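Quinone oxidoreductase (Thermus thermophilus, PDB 1IZ0) binds NADPH and probably uses it to reduce quinones, as a member of the zinc-binding dehydrogenase family with a GroES-like and a Rossmann-type domain. Local coordinates at residues A[126-131]-A[185-190]; A[150-155]-A[170-175]; A[33-38]-A[61-66]; A[56-61]-A[80-85]. One frame throughout, in Å; residues are numbered along the deposited sequence.

Contact 1: residues A[126-131]-A[185-190]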
loop_
_atom_site.group_PDB
_atom_site.type_symbol
_atom_site.label_atom_id
_atom_site.label_comp_id
_atom_site.label_asym_id
_atom_site.label_seq_id
_atom_site.Cartn_x
_atom_site.Cartn_y
_atom_site.Cartn_z
ATOM N N GLY A 126 -21.886 2.453 6.198
ATOM C CA GLY A 126 -22.574 3.713 5.976
ATOM C C GLY A 126 -21.750 4.963 6.268
ATOM O O GLY A 126 -22.163 6.066 5.918
ATOM N N GLU A 127 -20.592 4.818 6.905
ATOM C CA GLU A 127 -19.769 5.990 7.192
ATOM C C GLU A 127 -19.109 6.566 5.931
ATOM O O GLU A 127 -18.823 5.843 4.962
ATOM C CB GLU A 127 -18.715 5.659 8.265
ATOM C CG GLU A 127 -19.342 5.424 9.650
ATOM C CD GLU A 127 -18.353 5.551 10.812
ATOM O OE1 GLU A 127 -17.371 4.784 10.865
ATOM O OE2 GLU A 127 -18.571 6.421 11.685
ATOM N N LYS A 128 -18.878 7.877 5.960
ATOM C CA LYS A 128 -18.285 8.616 4.848
ATOM C C LYS A 128 -16.762 8.699 4.967
ATOM O O LYS A 128 -16.234 9.201 5.963
ATOM C CB LYS A 128 -18.886 10.021 4.809
ATOM C CG LYS A 128 -20.400 10.024 4.602
ATOM C CD LYS A 128 -21.029 11.385 4.910
ATOM C CE LYS A 128 -21.276 11.578 6.408
ATOM N NZ LYS A 128 -21.726 12.974 6.723
ATOM N N VAL A 129 -16.055 8.228 3.937
ATOM C CA VAL A 129 -14.598 8.233 3.968
ATOM C C VAL A 129 -13.952 8.881 2.752
ATOM O O VAL A 129 -14.335 8.629 1.609
ATOM C CB VAL A 129 -14.051 6.787 4.117
ATOM C CG1 VAL A 129 -14.553 5.917 2.964
ATOM C CG2 VAL A 129 -12.535 6.799 4.158
ATOM N N LEU A 130 -12.965 9.726 3.010
ATOM C CA LEU A 130 -12.245 10.397 1.940
ATOM C C LEU A 130 -10.968 9.609 1.650
ATOM O O LEU A 130 -10.194 9.310 2.563
ATOM C CB LEU A 130 -11.908 11.831 2.362
ATOM C CG LEU A 130 -11.069 12.758 1.472
ATOM C CD1 LEU A 130 -9.611 12.441 1.657
ATOM C CD2 LEU A 130 -11.481 12.625 0.011
ATOM N N VAL A 131 -10.768 9.249 0.387
ATOM C CA VAL A 131 -9.570 8.525 -0.026
ATOM C C VAL A 131 -8.788 9.432 -0.971
ATOM O O VAL A 131 -9.319 9.870 -1.993
ATOM C CB VAL A 131 -9.913 7.217 -0.772
ATOM C CG1 VAL A 131 -8.629 6.547 -1.276
ATOM C CG2 VAL A 131 -10.670 6.278 0.156
ATOM N N LYS A 185 -18.450 19.372 2.296
ATOM C CA LYS A 185 -19.575 20.125 2.835
ATOM C C LYS A 185 -20.892 19.547 2.290
ATOM O O LYS A 185 -21.876 19.394 3.021
ATOM C CB LYS A 185 -19.441 21.613 2.460
ATOM N N ALA A 186 -20.903 19.213 1.004
ATOM C CA ALA A 186 -22.106 18.654 0.390
ATOM C C ALA A 186 -22.462 17.297 1.004
ATOM O O ALA A 186 -23.622 16.889 1.003
ATOM C CB ALA A 186 -21.909 18.513 -1.120
ATOM N N TRP A 187 -21.456 16.607 1.532
ATOM C CA TRP A 187 -21.650 15.301 2.145
ATOM C C TRP A 187 -22.011 15.411 3.618
ATOM O O TRP A 187 -22.293 14.396 4.274
ATOM C CB TRP A 187 -20.376 14.475 2.011
ATOM C CG TRP A 187 -20.220 13.780 0.695
ATOM C CD1 TRP A 187 -20.421 14.310 -0.552
ATOM C CD2 TRP A 187 -19.795 12.430 0.497
ATOM N NE1 TRP A 187 -20.147 13.363 -1.516
ATOM C CE2 TRP A 187 -19.762 12.200 -0.898
ATOM C CE3 TRP A 187 -19.438 11.388 1.364
ATOM C CZ2 TRP A 187 -19.386 10.965 -1.447
ATOM C CZ3 TRP A 187 -19.062 10.154 0.813
ATOM C CH2 TRP A 187 -19.041 9.960 -0.577
ATOM N N GLY A 188 -21.992 16.637 4.134
ATOM C CA GLY A 188 -22.306 16.858 5.530
ATOM C C GLY A 188 -21.088 16.564 6.385
ATOM O O GLY A 188 -21.204 16.275 7.579
ATOM N N GLY A 189 -19.910 16.648 5.773
ATOM C CA GLY A 189 -18.682 16.369 6.497
ATOM C C GLY A 189 -18.355 14.886 6.454
ATOM O O GLY A 189 -19.247 14.040 6.314
ATOM N N LEU A 190 -17.076 14.559 6.584
ATOM C CA LEU A 190 -16.655 13.173 6.539
ATOM C C LEU A 190 -16.456 12.564 7.920
ATOM O O LEU A 190 -16.149 13.265 8.890
ATOM C CB LEU A 190 -15.359 13.064 5.735
ATOM C CG LEU A 190 -15.460 13.699 4.347
ATOM C CD1 LEU A 190 -14.091 13.773 3.720
ATOM C CD2 LEU A 190 -16.417 12.884 3.482
#
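Lys128 NZ donates to two backbone carbonyls of the turn opposite, at 2.7 Å to Gly189 O and 2.9 Å to Trp187 O. Neither bond lies flat in its carbonyl plane: the ammonium stands 15° out of that of Gly189 and 27° out of that of Trp187. The chain bends at its third torsion (chi3 -82°), which turns the ammonium in between the two oxygens. On the way it slides past Trp187, with CB in the plane of the indole at its edge and CG 3.6 Å from CE3. The indole NE1 is held elsewhere, by Glu173, and Arg152 makes a cation-pi contact with the ring. The turn closes helix 180-186 with a Schellman motif, Gly188 standing at positive phi with two bonds back into the last turn, and the chain then enters strand 190-195. That strand lies beside strand 128-131 in the parallel sheet of the Rossmann-type domain, so Lys128 ties an inner strand of the sheet to the loop leading into its neighbour. A methionine in place of Lys128 would probably leave the carbonyls of Trp187 and Gly189 without their shared donor. Deeper in, Leu190 turns both methyls to strand 128-131: CD2 lies 4.0 Å from Lys128 CB, and CD1 is modelled 3.2 Å from Leu130 CB, a distance short enough to be doubtful.

Contact 2: residues A[150-155]-A[170-175]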
loop_
_atom_site.group_PDB
_atom_site.type_symbol
_atom_site.label_atom_id
_atom_site.label_comp_id
_atom_site.label_asym_id
_atom_site.label_seq_id
_atom_site.Cartn_x
_atom_site.Cartn_y
_atom_site.Cartn_z
ATOM N N GLY A 150 -18.703 -1.638 3.333
ATOM C CA GLY A 150 -19.973 -0.928 3.303
ATOM C C GLY A 150 -19.879 0.570 3.515
ATOM O O GLY A 150 -20.863 1.211 3.890
ATOM N N LEU A 151 -18.708 1.145 3.257
ATOM C CA LEU A 151 -18.526 2.580 3.452
ATOM C C LEU A 151 -18.868 3.407 2.211
ATOM O O LEU A 151 -18.866 2.901 1.088
ATOM C CB LEU A 151 -17.078 2.873 3.863
ATOM C CG LEU A 151 -16.470 2.044 4.999
ATOM C CD1 LEU A 151 -14.997 2.424 5.166
ATOM C CD2 LEU A 151 -17.232 2.279 6.293
ATOM N N ARG A 152 -19.168 4.682 2.435
ATOM C CA ARG A 152 -19.473 5.617 1.358
ATOM C C ARG A 152 -18.142 6.294 1.065
ATOM O O ARG A 152 -17.576 6.953 1.940
ATOM C CB ARG A 152 -20.505 6.647 1.824
ATOM C CG ARG A 152 -21.908 6.079 2.019
ATOM C CD ARG A 152 -22.867 7.157 2.512
ATOM N NE ARG A 152 -22.900 8.319 1.621
ATOM C CZ ARG A 152 -23.313 9.526 1.994
ATOM N NH1 ARG A 152 -23.727 9.725 3.243
ATOM N NH2 ARG A 152 -23.304 10.534 1.128
ATOM N N VAL A 153 -17.648 6.140 -0.160
ATOM C CA VAL A 153 -16.342 6.683 -0.533
ATOM C C VAL A 153 -16.312 7.937 -1.393
ATOM O O VAL A 153 -16.986 8.021 -2.420
ATOM C CB VAL A 153 -15.508 5.606 -1.276
ATOM C CG1 VAL A 153 -14.121 6.147 -1.614
ATOM C CG2 VAL A 153 -15.422 4.341 -0.431
ATOM N N LEU A 154 -15.497 8.898 -0.970
ATOM C CA LEU A 154 -15.306 10.152 -1.700
ATOM C C LEU A 154 -13.848 10.057 -2.118
ATOM O O LEU A 154 -12.960 10.133 -1.270
ATOM C CB LEU A 154 -15.483 11.361 -0.774
ATOM C CG LEU A 154 -15.892 12.743 -1.296
ATOM C CD1 LEU A 154 -15.298 13.794 -0.354
ATOM C CD2 LEU A 154 -15.417 12.992 -2.717
ATOM N N ALA A 155 -13.601 9.873 -3.411
ATOM C CA ALA A 155 -12.236 9.744 -3.910
ATOM C C ALA A 155 -11.718 11.075 -4.408
ATOM O O ALA A 155 -12.467 11.872 -4.967
ATOM C CB ALA A 155 -12.181 8.709 -5.042
ATOM N N GLY A 170 -16.049 2.116 -7.385
ATOM C CA GLY A 170 -17.144 2.186 -6.432
ATOM C C GLY A 170 -17.317 3.492 -5.665
ATOM O O GLY A 170 -18.259 3.622 -4.879
ATOM N N ALA A 171 -16.430 4.460 -5.867
ATOM C CA ALA A 171 -16.560 5.727 -5.145
ATOM C C ALA A 171 -17.892 6.396 -5.482
ATOM O O ALA A 171 -18.325 6.367 -6.630
ATOM C CB ALA A 171 -15.409 6.656 -5.493
ATOM N N GLU A 172 -18.531 6.992 -4.475
ATOM C CA GLU A 172 -19.816 7.683 -4.642
ATOM C C GLU A 172 -19.592 8.940 -5.482
ATOM O O GLU A 172 -20.427 9.315 -6.307
ATOM C CB GLU A 172 -20.394 8.032 -3.259
ATOM C CG GLU A 172 -21.724 8.781 -3.262
ATOM C CD GLU A 172 -22.368 8.852 -1.868
ATOM O OE1 GLU A 172 -22.970 9.895 -1.534
ATOM O OE2 GLU A 172 -22.291 7.861 -1.108
ATOM N N GLU A 173 -18.456 9.591 -5.267
ATOM C CA GLU A 173 -18.086 10.773 -6.036
ATOM C C GLU A 173 -16.573 10.793 -6.086
ATOM O O GLU A 173 -15.917 10.249 -5.194
ATOM C CB GLU A 173 -18.589 12.061 -5.377
ATOM C CG GLU A 173 -20.098 12.262 -5.441
ATOM C CD GLU A 173 -20.511 13.680 -5.073
ATOM O OE1 GLU A 173 -20.071 14.177 -4.014
ATOM O OE2 GLU A 173 -21.279 14.298 -5.838
ATOM N N ALA A 174 -16.024 11.399 -7.132
ATOM C CA ALA A 174 -14.577 11.513 -7.295
ATOM C C ALA A 174 -14.314 12.991 -7.550
ATOM O O ALA A 174 -15.056 13.624 -8.299
ATOM C CB ALA A 174 -14.102 10.671 -8.480
ATOM N N ALA A 175 -13.278 13.551 -6.934
ATOM C CA ALA A 175 -13.014 14.972 -7.114
ATOM C C ALA A 175 -11.542 15.356 -7.061
ATOM O O ALA A 175 -10.724 14.641 -6.493
ATOM C CB ALA A 175 -13.785 15.760 -6.068
HETATM O O HOH W 1 -19.000 4.808 -2.223
#
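Arg152 and Glu172 form a salt bridge at the entrance to a parallel strand pairing, in which strand 173-176 runs along strand 152-157 at the outer edge of the Rossmann-type sheet. The grip is side-on and two-pronged: Arg152 NE reaches Glu172 OE2 at 2.8 Å with an N-H...O angle of 171°, and NH2 reaches OE1, also at 2.8 Å. Guanidinium and carboxylate are nearly coplanar, 11° apart, and both oxygens are met on their syn side. Arg152 is bent at chi3 (56°), bringing its edge round to an extended Glu172. An alanine in place of Arg152 would probably leave the Glu172 carboxylate without its charged mate and free to turn, and would also take away the cation-pi partner of Trp187. Farther along, the backbones take over. Val153 O accepts from Glu172 N, Ala155 N donates to Glu173 O at 2.9 Å, and Ala155 O accepts from Ala175 N at 2.7 Å, so the residues of 170-175 supply donor and acceptor in turn. A water accepts from Val153 N and donates to Gly170 O, bridging strand 152-157 to the loop that leads into strand 173-176. The apolar contacts between small side chains are light: Ala155 CB lies 3.9 Å from Ala171 CB, on the same side as Ala174. On the other side is Glu173, whose carboxylate is engaged by Trp187 and Arg183. Strand 152-157, helix 164-168 and strand 173-176 make a beta-alpha-beta unit, the repeating element of the Rossmann fold, through which this enzyme binds NADPH.

Contact 3: residues A[33-38]-A[61-66]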
loop_
_atom_site.group_PDB
_atom_site.type_symbol
_atom_site.label_atom_id
_atom_site.label_comp_id
_atom_site.label_asym_id
_atom_site.label_seq_id
_atom_site.Cartn_x
_atom_site.Cartn_y
_atom_site.Cartn_z
ATOM N N GLU A 33 8.844 -14.197 -8.904
ATOM C CA GLU A 33 8.189 -13.987 -10.190
ATOM C C GLU A 33 7.886 -12.503 -10.378
ATOM O O GLU A 33 8.025 -11.965 -11.476
ATOM C CB GLU A 33 6.885 -14.784 -10.267
ATOM C CG GLU A 33 7.082 -16.284 -10.404
ATOM C CD GLU A 33 5.764 -17.030 -10.483
ATOM O OE1 GLU A 33 5.003 -17.002 -9.494
ATOM O OE2 GLU A 33 5.483 -17.634 -11.538
ATOM N N ALA A 34 7.479 -11.841 -9.299
ATOM C CA ALA A 34 7.151 -10.424 -9.367
ATOM C C ALA A 34 7.460 -9.730 -8.046
ATOM O O ALA A 34 7.495 -10.361 -6.986
ATOM C CB ALA A 34 5.677 -10.242 -9.726
ATOM N N VAL A 35 7.695 -8.424 -8.125
ATOM C CA VAL A 35 8.005 -7.631 -6.950
ATOM C C VAL A 35 7.215 -6.338 -7.030
ATOM O O VAL A 35 7.277 -5.625 -8.035
ATOM C CB VAL A 35 9.515 -7.289 -6.887
ATOM C CG1 VAL A 35 9.831 -6.604 -5.580
ATOM C CG2 VAL A 35 10.350 -8.552 -7.037
ATOM N N GLY A 36 6.457 -6.038 -5.984
ATOM C CA GLY A 36 5.685 -4.812 -5.980
ATOM C C GLY A 36 6.491 -3.733 -5.284
ATOM O O GLY A 36 7.007 -3.957 -4.198
ATOM N N LEU A 37 6.609 -2.566 -5.903
ATOM C CA LEU A 37 7.374 -1.485 -5.301
ATOM C C LEU A 37 6.474 -0.515 -4.552
ATOM O O LEU A 37 5.311 -0.311 -4.917
ATOM C CB LEU A 37 8.173 -0.738 -6.375
ATOM C CG LEU A 37 9.202 -1.589 -7.133
ATOM C CD1 LEU A 37 10.028 -0.688 -8.045
ATOM C CD2 LEU A 37 10.114 -2.306 -6.149
ATOM N N ASN A 38 7.024 0.081 -3.500
ATOM C CA ASN A 38 6.281 1.018 -2.667
ATOM C C ASN A 38 7.076 2.303 -2.475
ATOM O O ASN A 38 8.301 2.305 -2.581
ATOM C CB ASN A 38 6.022 0.386 -1.298
ATOM C CG ASN A 38 5.299 -0.936 -1.400
ATOM O OD1 ASN A 38 4.081 -0.975 -1.582
ATOM N ND2 ASN A 38 6.050 -2.034 -1.301
HETATM N N MSE A 61 10.411 -5.443 -0.905
HETATM C CA MSE A 61 9.825 -6.018 0.302
HETATM C C MSE A 61 8.536 -6.776 0.042
HETATM O O MSE A 61 8.105 -7.569 0.874
HETATM C CB MSE A 61 9.516 -4.917 1.315
HETATM C CG MSE A 61 10.677 -4.005 1.657
HETATM SE SE MSE A 61 10.167 -2.745 3.037
HETATM C CE MSE A 61 8.517 -2.109 2.234
ATOM N N GLU A 62 7.912 -6.511 -1.100
ATOM C CA GLU A 62 6.650 -7.150 -1.456
ATOM C C GLU A 62 6.915 -8.124 -2.594
ATOM O O GLU A 62 7.031 -7.730 -3.752
ATOM C CB GLU A 62 5.653 -6.075 -1.872
ATOM C CG GLU A 62 4.217 -6.527 -1.894
ATOM C CD GLU A 62 3.261 -5.350 -1.906
ATOM O OE1 GLU A 62 3.718 -4.214 -2.168
ATOM O OE2 GLU A 62 2.055 -5.561 -1.658
ATOM N N VAL A 63 6.992 -9.403 -2.248
ATOM C CA VAL A 63 7.313 -10.439 -3.209
ATOM C C VAL A 63 6.222 -11.464 -3.494
ATOM O O VAL A 63 5.354 -11.725 -2.661
ATOM C CB VAL A 63 8.597 -11.178 -2.741
ATOM C CG1 VAL A 63 8.754 -12.499 -3.453
ATOM C CG2 VAL A 63 9.806 -10.307 -3.009
ATOM N N VAL A 64 6.281 -12.025 -4.697
ATOM C CA VAL A 64 5.364 -13.066 -5.145
ATOM C C VAL A 64 6.242 -14.117 -5.822
ATOM O O VAL A 64 7.093 -13.784 -6.653
ATOM C CB VAL A 64 4.337 -12.529 -6.151
ATOM C CG1 VAL A 64 3.558 -13.679 -6.767
ATOM C CG2 VAL A 64 3.381 -11.588 -5.442
ATOM N N GLY A 65 6.059 -15.379 -5.455
ATOM C CA GLY A 65 6.882 -16.414 -6.052
ATOM C C GLY A 65 6.432 -17.836 -5.794
ATOM O O GLY A 65 5.398 -18.077 -5.171
ATOM N N VAL A 66 7.240 -18.781 -6.253
ATOM C CA VAL A 66 6.912 -20.189 -6.117
ATOM C C VAL A 66 7.754 -20.970 -5.115
ATOM O O VAL A 66 8.966 -20.783 -5.007
ATOM C CB VAL A 66 7.012 -20.889 -7.489
ATOM C CG1 VAL A 66 6.719 -22.376 -7.344
ATOM C CG2 VAL A 66 6.038 -20.244 -8.468
HETATM O O HOH W 2 8.938 -3.776 -2.313
#
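Val64 O accepts from two successive amides of the facing strand, Glu33 N at 2.9 Å and, more weakly, Ala34 N at 3.3 Å. Two residues thus face one, a classic beta bulge in the antiparallel pairing of strands 27-37 and 62-67. Val64 N returns a bond to Ala34 O at 3.1 Å, and Gly36 N gives one to Glu62 O at 2.9 Å. Where the strands part, a water bridges them, donating to Gly36 O and accepting from Met61 N, a selenomethionine. The buried polar side chains look beyond the pair for their main partners. Glu62 OE1 takes a weak bond from Asn38 ND2 at 3.3 Å, but its salt bridge is to Lys297, which also bonds Asn38 OD1; Glu62 OE2 accepts from the amide of Val109. With its CG anti to the backbone N (chi1 -164°), the extended Glu62 chain runs to Asn38, which it crosses at about a right angle. Glu33 spans to Val66, OE1 lying 3.6 Å from CG2, and is salt-bridged to Arg71. Apolar contacts are lighter: Val35 CG2 and Val63 CG2 meet at 4.4 Å on one face, while Ala34 and Val64 turn to the other, against helix 101-105. The carboxylates buried in this GroES-like domain are therefore matched by basic groups and amides, and Lys297, shared by Glu62 and Asn38, probably keeps Glu62 ionised.

Contact 4: residues A[56-61]-A[80-85]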
loop_
_atom_site.group_PDB
_atom_site.type_symbol
_atom_site.label_atom_id
_atom_site.label_comp_id
_atom_site.label_asym_id
_atom_site.label_seq_id
_atom_site.Cartn_x
_atom_site.Cartn_y
_atom_site.Cartn_z
ATOM N N PRO A 56 25.168 -2.665 2.544
ATOM C CA PRO A 56 24.439 -2.929 1.300
ATOM C C PRO A 56 23.219 -3.814 1.535
ATOM O O PRO A 56 23.179 -4.592 2.489
ATOM C CB PRO A 56 25.489 -3.607 0.426
ATOM C CG PRO A 56 26.296 -4.372 1.420
ATOM C CD PRO A 56 26.451 -3.391 2.570
ATOM N N PHE A 57 22.212 -3.673 0.678
ATOM C CA PHE A 57 21.015 -4.494 0.792
ATOM C C PHE A 57 20.245 -4.556 -0.516
ATOM O O PHE A 57 20.352 -3.670 -1.363
ATOM C CB PHE A 57 20.096 -3.997 1.927
ATOM C CG PHE A 57 19.458 -2.654 1.675
ATOM C CD1 PHE A 57 19.919 -1.517 2.331
ATOM C CD2 PHE A 57 18.359 -2.535 0.820
ATOM C CE1 PHE A 57 19.297 -0.283 2.146
ATOM C CE2 PHE A 57 17.729 -1.311 0.626
ATOM C CZ PHE A 57 18.199 -0.179 1.293
ATOM N N ILE A 58 19.476 -5.622 -0.671
ATOM C CA ILE A 58 18.670 -5.840 -1.861
ATOM C C ILE A 58 17.302 -5.210 -1.640
ATOM O O ILE A 58 16.555 -5.644 -0.767
ATOM C CB ILE A 58 18.488 -7.349 -2.107
ATOM C CG1 ILE A 58 19.858 -8.005 -2.287
ATOM C CG2 ILE A 58 17.586 -7.588 -3.314
ATOM C CD1 ILE A 58 19.812 -9.523 -2.265
ATOM N N PRO A 59 16.960 -4.165 -2.413
ATOM C CA PRO A 59 15.653 -3.515 -2.257
ATOM C C PRO A 59 14.536 -4.508 -2.570
ATOM O O PRO A 59 14.798 -5.596 -3.089
ATOM C CB PRO A 59 15.713 -2.378 -3.274
ATOM C CG PRO A 59 17.162 -2.042 -3.323
ATOM C CD PRO A 59 17.809 -3.411 -3.350
ATOM N N GLY A 60 13.296 -4.137 -2.260
ATOM C CA GLY A 60 12.170 -5.022 -2.523
ATOM C C GLY A 60 11.665 -5.704 -1.263
ATOM O O GLY A 60 12.395 -6.466 -0.629
HETATM N N MSE A 61 10.411 -5.443 -0.905
HETATM C CA MSE A 61 9.825 -6.018 0.302
HETATM C C MSE A 61 8.536 -6.776 0.042
HETATM O O MSE A 61 8.105 -7.569 0.874
HETATM C CB MSE A 61 9.516 -4.917 1.315
HETATM C CG MSE A 61 10.677 -4.005 1.657
HETATM SE SE MSE A 61 10.167 -2.745 3.037
HETATM C CE MSE A 61 8.517 -2.109 2.234
ATOM N N GLY A 80 13.892 -8.538 -2.053
ATOM C CA GLY A 80 12.898 -8.727 -3.098
ATOM C C GLY A 80 13.427 -8.808 -4.518
ATOM O O GLY A 80 13.161 -9.782 -5.233
ATOM N N LEU A 81 14.170 -7.782 -4.934
ATOM C CA LEU A 81 14.719 -7.720 -6.284
ATOM C C LEU A 81 15.853 -8.701 -6.528
ATOM O O LEU A 81 16.994 -8.308 -6.808
ATOM C CB LEU A 81 15.188 -6.295 -6.596
ATOM C CG LEU A 81 14.060 -5.282 -6.773
ATOM C CD1 LEU A 81 14.646 -3.902 -6.998
ATOM C CD2 LEU A 81 13.186 -5.698 -7.953
ATOM N N ALA A 82 15.530 -9.983 -6.429
ATOM C CA ALA A 82 16.506 -11.039 -6.648
ATOM C C ALA A 82 15.770 -12.259 -7.184
ATOM O O ALA A 82 14.541 -12.324 -7.118
ATOM C CB ALA A 82 17.214 -11.377 -5.340
ATOM N N GLU A 83 16.517 -13.226 -7.706
ATOM C CA GLU A 83 15.920 -14.438 -8.255
ATOM C C GLU A 83 15.310 -15.341 -7.199
ATOM O O GLU A 83 14.323 -16.027 -7.465
ATOM C CB GLU A 83 16.957 -15.227 -9.058
ATOM C CG GLU A 83 17.202 -14.662 -10.435
ATOM C CD GLU A 83 18.168 -15.503 -11.235
ATOM O OE1 GLU A 83 19.368 -15.525 -10.887
ATOM O OE2 GLU A 83 17.722 -16.148 -12.210
ATOM N N ARG A 84 15.899 -15.348 -6.008
ATOM C CA ARG A 84 15.402 -16.179 -4.919
ATOM C C ARG A 84 15.543 -15.452 -3.591
ATOM O O ARG A 84 16.479 -14.669 -3.405
ATOM C CB ARG A 84 16.169 -17.509 -4.873
ATOM C CG ARG A 84 15.894 -18.411 -6.072
ATOM C CD ARG A 84 16.853 -19.587 -6.140
ATOM N NE ARG A 84 16.630 -20.396 -7.340
ATOM C CZ ARG A 84 15.564 -21.170 -7.542
ATOM N NH1 ARG A 84 14.611 -21.249 -6.621
ATOM N NH2 ARG A 84 15.443 -21.863 -8.669
ATOM N N VAL A 85 14.606 -15.710 -2.678
ATOM C CA VAL A 85 14.612 -15.091 -1.357
ATOM C C VAL A 85 14.179 -16.097 -0.305
ATOM O O VAL A 85 13.242 -16.865 -0.531
ATOM C CB VAL A 85 13.619 -13.910 -1.262
ATOM C CG1 VAL A 85 14.196 -12.826 -0.380
ATOM C CG2 VAL A 85 13.286 -13.392 -2.634
#
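Gly60 and Gly80 bring two irregular backbones together with their CA atoms only 3.8 Å apart. Leu81 N donates to Pro59 O at 2.9 Å, almost perfectly straight at 178°. Gly80 N donates to Gly60 O, also at 2.9 Å, but its approach is bent (137°) and comes from above the carbonyl plane. Leu81 is the centre of an inverse gamma turn, Ala82 N bonding back to Gly80 O, which folds the chain sharply before strand 84-88. The closeness of the two glycines leaves little room for a side chain at either: a CB on Gly60 or Gly80 would probably run into the other backbone. The side chains then close round this backbone junction. Ile58 turns its CG2 branch, anti to the backbone N, over the gamma turn: it lies 3.6 Å from Leu81 O and 4.3 Å from both Leu81 CB and Ala82 CB. Leu81 packs against Pro59, its CD1 4.2 Å from Pro59 CB, while its CB sits 3.6 Å from the same Pro59 O that its amide bonds. The polar groups here are backbone ones, and the side chains that meet are aliphatic. The 56-61 loop, leading from helix 39-46 to strand 62-67, is thereby joined to the approach to strand 84-88; Ile58, Leu81 and Ala82 also pack against strand 2-6, and Leu81 reaches Val35 of strand 27-37.

How the contacts relate
The four contacts form two pairs on opposite sides of the chain's centre. Contacts 1 and 2, with centres 9 Å apart, share the parallel Rossmann-type sheet, where strands 128-131 and 152-157 are neighbours; Glu127 O and Arg152 N probably bond between them. Both are partly buried, but in contact 1 a lysine bonds backbone carbonyls, in contact 2 an arginine meets a carboxylate. Contacts 3 and 4 are also about 9 Å apart between centres, share Met61 and lie buried: Val35 and Val63 of contact 3 pack on Gly80 of contact 4. There, contact 3 pairs antiparallel strands, with a bulge, and has buried carboxylates with basic partners, whereas contact 4 is loop on loop, glycine-tight and aliphatic.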